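Local atomic coordinates of citrate synthase (Thermotoga maritima, PDB entry 2P2W), a protein that probably catalyses the condensation of oxaloacetate with acetyl-CoA and water to give citrate and CoA, as a citrate synthase of the tricarboxylic acid cycle. Residues Ala119-Phe122 and Pro123-Leu126; Ile91-Leu94 and Lys95-Ser99. All blocks are in the same frame, centred on the assembly; numbering follows the deposited sequence.

Contact 1: Ala119-Phe122 and Pro123-Leu126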
# COMPACT_ATOMS: atom_id res chain seq x y z
N ALA A 119 3.57 -12.98 10.45
CA ALA A 119 4.02 -12.30 11.66
C ALA A 119 5.22 -13.03 12.28
O ALA A 119 6.15 -12.41 12.79
CB ALA A 119 2.89 -12.21 12.66
N SER A 120 5.18 -14.36 12.24
CA SER A 120 6.25 -15.17 12.82
C SER A 120 7.60 -14.99 12.13
O SER A 120 8.64 -15.11 12.77
CB SER A 120 5.88 -16.65 12.78
OG SER A 120 4.68 -16.90 13.51
N VAL A 121 7.59 -14.69 10.83
CA VAL A 121 8.84 -14.53 10.09
C VAL A 121 9.42 -13.11 10.04
O VAL A 121 10.58 -12.92 9.66
CB VAL A 121 8.69 -15.10 8.65
CG1 VAL A 121 7.88 -14.15 7.78
CG2 VAL A 121 10.07 -15.37 8.05
N PHE A 122 8.63 -12.11 10.44
CA PHE A 122 9.10 -10.72 10.43
C PHE A 122 10.48 -10.52 11.09
O PHE A 122 11.38 -9.93 10.49
CB PHE A 122 8.08 -9.81 11.13
CG PHE A 122 7.24 -8.97 10.19
CD1 PHE A 122 6.41 -9.57 9.24
CD2 PHE A 122 7.26 -7.58 10.27
CE1 PHE A 122 5.61 -8.79 8.40
CE2 PHE A 122 6.45 -6.80 9.43
CZ PHE A 122 5.63 -7.41 8.50
N PRO A 123 10.66 -11.01 12.33
CA PRO A 123 11.95 -10.85 13.02
C PRO A 123 13.12 -11.52 12.30
O PRO A 123 14.26 -11.05 12.38
CB PRO A 123 11.69 -11.47 14.40
CG PRO A 123 10.22 -11.25 14.60
CD PRO A 123 9.67 -11.62 13.24
N THR A 124 12.85 -12.63 11.63
CA THR A 124 13.88 -13.35 10.91
C THR A 124 14.36 -12.51 9.73
O THR A 124 15.56 -12.43 9.46
CB THR A 124 13.36 -14.70 10.40
OG1 THR A 124 12.86 -15.46 11.51
CG2 THR A 124 14.47 -15.49 9.71
N ILE A 125 13.42 -11.88 9.04
CA ILE A 125 13.76 -11.03 7.90
C ILE A 125 14.67 -9.90 8.37
O ILE A 125 15.72 -9.65 7.78
CB ILE A 125 12.49 -10.41 7.26
CG1 ILE A 125 11.69 -11.50 6.55
CG2 ILE A 125 12.88 -9.31 6.27
CD1 ILE A 125 10.33 -11.04 6.06
N LEU A 126 14.27 -9.24 9.45
CA LEU A 126 15.05 -8.13 10.00
C LEU A 126 16.41 -8.56 10.53
O LEU A 126 17.43 -7.94 10.22
CB LEU A 126 14.28 -7.43 11.12
CG LEU A 126 12.90 -6.87 10.76
CD1 LEU A 126 12.33 -6.11 11.95
CD2 LEU A 126 13.02 -5.95 9.55
O HOH W 1 11.18 -14.84 13.74
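V121 and F122 meet T124, I125 and L126 across a proline kink, a local helix contact in the buried middle of helix 110-133. P123 has no N-H to give to A119 O, four residues back, and T124 N makes no bond to S120 O. Instead T124 N reaches V121 O, three residues back, at 3.0 Å, but weakly, with an N-H...O angle of only 122°. The regular pattern resumes one residue later: I125 N bonds to V121 O at 3.1 Å, and L126 N to F122 O at the same distance. V121 O therefore serves two donors, one well and one poorly. The proline ring sits against the preceding turn, with P123 CD 3.6 Å from A119 O, which takes a weak bond from F122 N.

A water spans the opened turn. It donates to S120 O at 2.7 Å and to T124 OG1 at 2.9 Å; OG1 also has a hydrogen bond to R71 O. The T124 hydroxyl stands beside its own backbone N, anti to the carbonyl carbon (chi1 -57°), which brings it to the water. Apolar contacts are looser. V121 CG2 lies 4.1 Å from T124 CB, the two side chains crossing at about a right angle, and V121 CG1 comes within 4.3 Å of I125 CD1. Outside the contact, P123 packs on F151 and M154 of helix 147-156, V121 on L73, and F122 on V326 of helix 317-337.

The proline thus leaves A119 O without its i+4 donor, and the kink also draws T124 N off S120 O. The water takes over at S120 O alone, so the helix bends without leaving that buried carbonyl bare.

Contact 2: Ile91-Leu94 and Lys95-Ser99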
# COMPACT_ATOMS: atom_id res chain seq x y z
N ILE A 91 12.20 -1.20 6.37
CA ILE A 91 10.81 -1.31 5.93
C ILE A 91 10.80 -1.84 4.49
O ILE A 91 9.95 -2.68 4.13
CB ILE A 91 10.08 0.06 5.96
CG1 ILE A 91 9.76 0.46 7.41
CG2 ILE A 91 8.79 -0.00 5.13
CD1 ILE A 91 8.74 -0.45 8.11
N ASP A 92 11.74 -1.37 3.67
CA ASP A 92 11.82 -1.82 2.28
C ASP A 92 12.24 -3.28 2.21
O ASP A 92 11.78 -4.02 1.34
CB ASP A 92 12.80 -0.95 1.49
CG ASP A 92 12.26 0.46 1.25
OD1 ASP A 92 11.03 0.64 1.33
OD2 ASP A 92 13.07 1.37 0.96
N VAL A 93 13.12 -3.68 3.12
CA VAL A 93 13.58 -5.07 3.17
C VAL A 93 12.37 -5.97 3.40
O VAL A 93 12.23 -7.01 2.75
CB VAL A 93 14.61 -5.26 4.32
CG1 VAL A 93 14.93 -6.73 4.50
CG2 VAL A 93 15.88 -4.48 4.00
N LEU A 94 11.50 -5.56 4.32
CA LEU A 94 10.29 -6.33 4.62
C LEU A 94 9.41 -6.44 3.37
O LEU A 94 8.88 -7.52 3.08
CB LEU A 94 9.50 -5.66 5.75
CG LEU A 94 10.06 -5.83 7.17
CD1 LEU A 94 9.32 -4.92 8.14
CD2 LEU A 94 9.93 -7.28 7.59
N LYS A 95 9.26 -5.34 2.64
CA LYS A 95 8.44 -5.35 1.42
C LYS A 95 8.94 -6.42 0.45
O LYS A 95 8.16 -7.22 -0.08
CB LYS A 95 8.50 -4.01 0.70
CG LYS A 95 7.79 -2.85 1.38
CD LYS A 95 8.05 -1.61 0.56
CE LYS A 95 7.77 -0.34 1.33
NZ LYS A 95 8.24 0.84 0.54
N ILE A 96 10.25 -6.40 0.22
CA ILE A 96 10.88 -7.35 -0.69
C ILE A 96 10.57 -8.79 -0.34
O ILE A 96 10.08 -9.56 -1.17
CB ILE A 96 12.41 -7.17 -0.69
CG1 ILE A 96 12.78 -5.79 -1.24
CG2 ILE A 96 13.06 -8.28 -1.52
CD1 ILE A 96 14.26 -5.43 -1.08
N PHE A 97 10.86 -9.18 0.90
CA PHE A 97 10.67 -10.58 1.27
C PHE A 97 9.19 -10.99 1.38
O PHE A 97 8.85 -12.17 1.36
CB PHE A 97 11.43 -10.84 2.58
CG PHE A 97 12.91 -10.95 2.31
CD1 PHE A 97 13.41 -12.07 1.66
CD2 PHE A 97 13.75 -9.90 2.66
CE1 PHE A 97 14.77 -12.14 1.36
CE2 PHE A 97 15.11 -9.98 2.35
CZ PHE A 97 15.62 -11.09 1.69
N LEU A 98 8.28 -10.00 1.52
CA LEU A 98 6.86 -10.36 1.55
C LEU A 98 6.28 -10.49 0.14
O LEU A 98 5.14 -10.89 -0.07
CB LEU A 98 6.08 -9.28 2.30
CG LEU A 98 6.39 -9.20 3.80
CD1 LEU A 98 5.39 -8.32 4.54
CD2 LEU A 98 6.37 -10.55 4.52
N SER A 99 7.09 -10.06 -0.85
CA SER A 99 6.61 -10.03 -2.24
C SER A 99 7.20 -11.16 -3.09
O SER A 99 7.07 -11.18 -4.31
CB SER A 99 6.99 -8.68 -2.85
OG SER A 99 6.31 -7.64 -2.15
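D92 and K95 form the charged contact of helix 90-98, one turn apart on the same side. Their side chains run side by side, and K95 NZ meets D92 OD1 nearly along its C-O axis in a salt bridge of 2.9 Å. The lysine chain is extended beyond CG, which carries its amine back past I91 to the carboxylate. D92 OD2 is paired with K207 of helix 195-207, and K95 NZ also bonds to S197 OG of the second subunit. With an alanine here instead of K95, D92 OD1 would probably lose its charged mate within the helix, and S197 OG of the second subunit its hydrogen bond to the amine.

Among apolar contacts, I91 CG2 lies 3.9 Å from K95 CE. The V93 rotation (chi1 172°) lays CG1 along the F97 side chain, where it meets the ring edge in plane, V93 CG1 being 3.9 Å from F97 CD2.

Backbone bonds join each turn to the next: K95 N to I91 O, I96 N to D92 O at 3.0 Å, F97 N to V93 O and L98 N to L94 O, the last bent to 141°. Near the end of the helix S99 OG returns to K95 O at 2.8 Å.

D92-K95 is a buried i to i+3 salt bridge on a helix wedged between the second subunit and helix 110-133, where L98 packs on V118; V93-F97 is an i to i+4 contact on its other flank, within the largely helical citrate synthase fold.

Overall arrangement
From the N terminus the chain reaches contact 2 first, within helix 90-98, then passes a partly unmodelled connection before contact 1, within helix 110-133. Each joins neighbouring turns of a single helix, so neither closes a long loop, and the two follow in series without nesting or crossing. Their centres are about 11 Å apart, and the successive helices pack directly: I125 CD1 lies 3.6 Å from F97 CB, and the F122 ring reaches L94 CD1 through CE2 at 3.7 Å. Helix 317-337 touches both contacts. Together they tie the subunit interface beside contact 2 to helix 147-156, which packs on contact 1.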